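PDB 6D2S: HTH-type transcriptional regulator PrpR, which regulates transcription of the genes for short-chain fatty acid catabolism, including propionate breakdown through the methylcitrate cycle, in Mycobacterium tuberculosis. Local coordinates for residues Y12-Y17 and V108-Q113. Sequence-based numbering, arbitrary orientation.
With CA (calcium ion), chain B; NA (sodium ion), chain G.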
loop_
_atom_site.group_PDB
_atom_site.type_symbol
_atom_site.label_atom_id
_atom_site.label_comp_id
_atom_site.label_asym_id
_atom_site.label_seq_id
_atom_site.Cartn_x
_atom_site.Cartn_y
_atom_site.Cartn_z
ATOM N N TYR A 12 10.328 -9.653 -0.324
ATOM C CA TYR A 12 11.157 -9.831 0.870
ATOM C C TYR A 12 12.633 -9.609 0.556
ATOM O O TYR A 12 13.354 -8.922 1.302
ATOM C CB TYR A 12 10.965 -11.230 1.460
ATOM C CG TYR A 12 11.893 -11.490 2.621
ATOM C CD1 TYR A 12 11.601 -10.978 3.885
ATOM C CD2 TYR A 12 13.083 -12.190 2.459
ATOM C CE1 TYR A 12 12.445 -11.177 4.965
ATOM C CE2 TYR A 12 13.940 -12.392 3.550
ATOM C CZ TYR A 12 13.609 -11.877 4.794
ATOM O OH TYR A 12 14.453 -12.066 5.875
ATOM N N ASP A 13 13.107 -10.222 -0.527
ATOM C CA ASP A 13 14.506 -10.112 -0.927
ATOM C C ASP A 13 14.897 -8.688 -1.252
ATOM O O ASP A 13 16.092 -8.369 -1.256
ATOM C CB ASP A 13 14.771 -10.990 -2.151
ATOM C CG ASP A 13 14.743 -12.456 -1.815
ATOM O OD1 ASP A 13 14.779 -12.765 -0.607
ATOM O OD2 ASP A 13 14.667 -13.295 -2.745
ATOM N N ARG A 14 13.922 -7.832 -1.549
ATOM C CA ARG A 14 14.191 -6.444 -1.881
ATOM C C ARG A 14 13.835 -5.503 -0.732
ATOM O O ARG A 14 13.718 -4.293 -0.949
ATOM C CB ARG A 14 13.451 -6.077 -3.172
ATOM C CG ARG A 14 14.104 -6.729 -4.423
ATOM C CD ARG A 14 13.159 -6.959 -5.622
ATOM N NE ARG A 14 13.878 -7.700 -6.675
ATOM C CZ ARG A 14 14.135 -9.006 -6.623
ATOM N NH1 ARG A 14 13.714 -9.723 -5.586
ATOM N NH2 ARG A 14 14.827 -9.605 -7.588
ATOM N N ASN A 15 13.674 -6.041 0.488
ATOM C CA ASN A 15 13.332 -5.245 1.681
ATOM C C ASN A 15 12.005 -4.505 1.521
ATOM O O ASN A 15 11.805 -3.435 2.108
ATOM C CB ASN A 15 14.442 -4.246 2.012
ATOM C CG ASN A 15 15.764 -4.928 2.287
ATOM O OD1 ASN A 15 15.846 -5.822 3.132
ATOM N ND2 ASN A 15 16.804 -4.520 1.565
ATOM N N ASN A 16 11.096 -5.058 0.716
ATOM C CA ASN A 16 9.779 -4.461 0.489
ATOM C C ASN A 16 9.883 -3.037 -0.054
ATOM O O ASN A 16 9.005 -2.201 0.187
ATOM C CB ASN A 16 8.937 -4.482 1.768
ATOM C CG ASN A 16 8.538 -5.895 2.186
ATOM O OD1 ASN A 16 8.318 -6.767 1.346
ATOM N ND2 ASN A 16 8.441 -6.121 3.486
ATOM N N TYR A 17 10.955 -2.749 -0.788
ATOM C CA TYR A 17 11.200 -1.415 -1.324
ATOM C C TYR A 17 11.813 -1.579 -2.709
ATOM O O TYR A 17 12.840 -2.244 -2.853
ATOM C CB TYR A 17 12.125 -0.603 -0.398
ATOM C CG TYR A 17 12.573 0.684 -1.055
ATOM C CD1 TYR A 17 11.720 1.781 -1.115
ATOM C CD2 TYR A 17 13.826 0.788 -1.635
ATOM C CE1 TYR A 17 12.110 2.951 -1.739
ATOM C CE2 TYR A 17 14.231 1.951 -2.274
ATOM C CZ TYR A 17 13.359 3.030 -2.321
ATOM O OH TYR A 17 13.740 4.183 -2.953
ATOM N N VAL A 108 11.090 -7.438 -12.672
ATOM C CA VAL A 108 10.652 -8.828 -12.533
ATOM C C VAL A 108 11.747 -9.778 -12.992
ATOM O O VAL A 108 11.958 -10.849 -12.402
ATOM C CB VAL A 108 9.348 -9.058 -13.324
ATOM C CG1 VAL A 108 9.002 -10.543 -13.370
ATOM C CG2 VAL A 108 8.207 -8.249 -12.738
ATOM N N ALA A 109 12.464 -9.400 -14.049
ATOM C CA ALA A 109 13.456 -10.283 -14.642
ATOM C C ALA A 109 14.654 -10.515 -13.728
ATOM O O ALA A 109 15.402 -11.477 -13.947
ATOM C CB ALA A 109 13.906 -9.720 -15.991
ATOM N N THR A 110 14.850 -9.679 -12.706
ATOM C CA THR A 110 15.972 -9.909 -11.800
ATOM C C THR A 110 15.774 -11.127 -10.903
ATOM O O THR A 110 16.725 -11.522 -10.226
ATOM C CB THR A 110 16.247 -8.681 -10.918
ATOM O OG1 THR A 110 15.115 -8.414 -10.080
ATOM C CG2 THR A 110 16.550 -7.447 -11.770
ATOM N N ASP A 111 14.578 -11.714 -10.852
ATOM C CA ASP A 111 14.342 -12.946 -10.090
ATOM C C ASP A 111 14.280 -14.099 -11.094
ATOM O O ASP A 111 13.239 -14.336 -11.709
ATOM C CB ASP A 111 13.060 -12.838 -9.268
ATOM C CG ASP A 111 12.978 -13.882 -8.165
ATOM O OD1 ASP A 111 13.726 -14.873 -8.236
ATOM O OD2 ASP A 111 12.158 -13.730 -7.233
ATOM N N ASP A 112 15.396 -14.830 -11.251
ATOM C CA ASP A 112 15.500 -15.825 -12.322
ATOM C C ASP A 112 14.518 -16.982 -12.152
ATOM O O ASP A 112 14.186 -17.642 -13.146
ATOM C CB ASP A 112 16.941 -16.363 -12.411
ATOM C CG ASP A 112 17.134 -17.420 -13.531
ATOM O OD1 ASP A 112 17.135 -17.068 -14.738
ATOM O OD2 ASP A 112 17.322 -18.614 -13.198
ATOM N N GLN A 113 14.032 -17.228 -10.929
ATOM C CA GLN A 113 13.265 -18.433 -10.606
ATOM C C GLN A 113 11.757 -18.289 -10.810
ATOM O O GLN A 113 11.058 -19.308 -10.850
ATOM C CB GLN A 113 13.524 -18.848 -9.145
ATOM C CG GLN A 113 14.945 -19.342 -8.850
ATOM C CD GLN A 113 15.193 -19.570 -7.357
ATOM O OE1 GLN A 113 14.817 -18.741 -6.523
ATOM N NE2 GLN A 113 15.818 -20.704 -7.016
HETATM CA CA CA B . 14.655 -15.124 -1.063
HETATM NA NA NA G . 15.048 -7.416 5.070
HETATM O O HOH W 1 12.857 -7.678 3.860
HETATM O O HOH W 2 13.625 -12.847 -5.181
HETATM O O HOH W 3 15.242 -5.701 -8.272
HETATM O O HOH W 4 16.008 -6.072 6.794
HETATM O O HOH W 5 14.595 -9.055 6.337
#
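R14 reaches across to T110 from the loop that follows helix 3-13. Its CB already points toward segment 108-113; the chain then runs extended from CG through CD to NE (chi3 -174°). R14 NE donates a hydrogen bond to water 3 at 2.9 Å, and the same water donates to T110 OG1. R14 NH2 makes the direct bond, to T110 OG1 at 2.8 Å with an N-H...O angle of 155°, the oxygen lying 15° off the guanidinium plane. R14 NH2 also passes 4.0 Å from D111 CB. R14 NH1 turns back to its own helix, donating to the carbonyl of F10, whose ring takes part in a cation-pi contact with R14. That helix ends in a Schellman motif with N15, at positive phi, as the C-prime residue; N15 is also the second residue of a type I' turn from R14 to Y17. The contact joins, at the surface, the loops leaving helix 3-13 and helix 101-109, the latter within the IrrE N-terminal-like domain. Water 2 accepts from R14 NH1 at 3.2 Å and donates to D13 OD2, adding a weak bond to D111 OD2. Both carboxylate oxygens of D13 bind a calcium ion, with D9 as a further ligand. T110 OG1 also bonds to the carbonyl of I107, one turn back. Within the R14-Y17 turn, N15 OD1 coordinates a sodium ion at 2.6 Å, as does the carbonyl oxygen of S199.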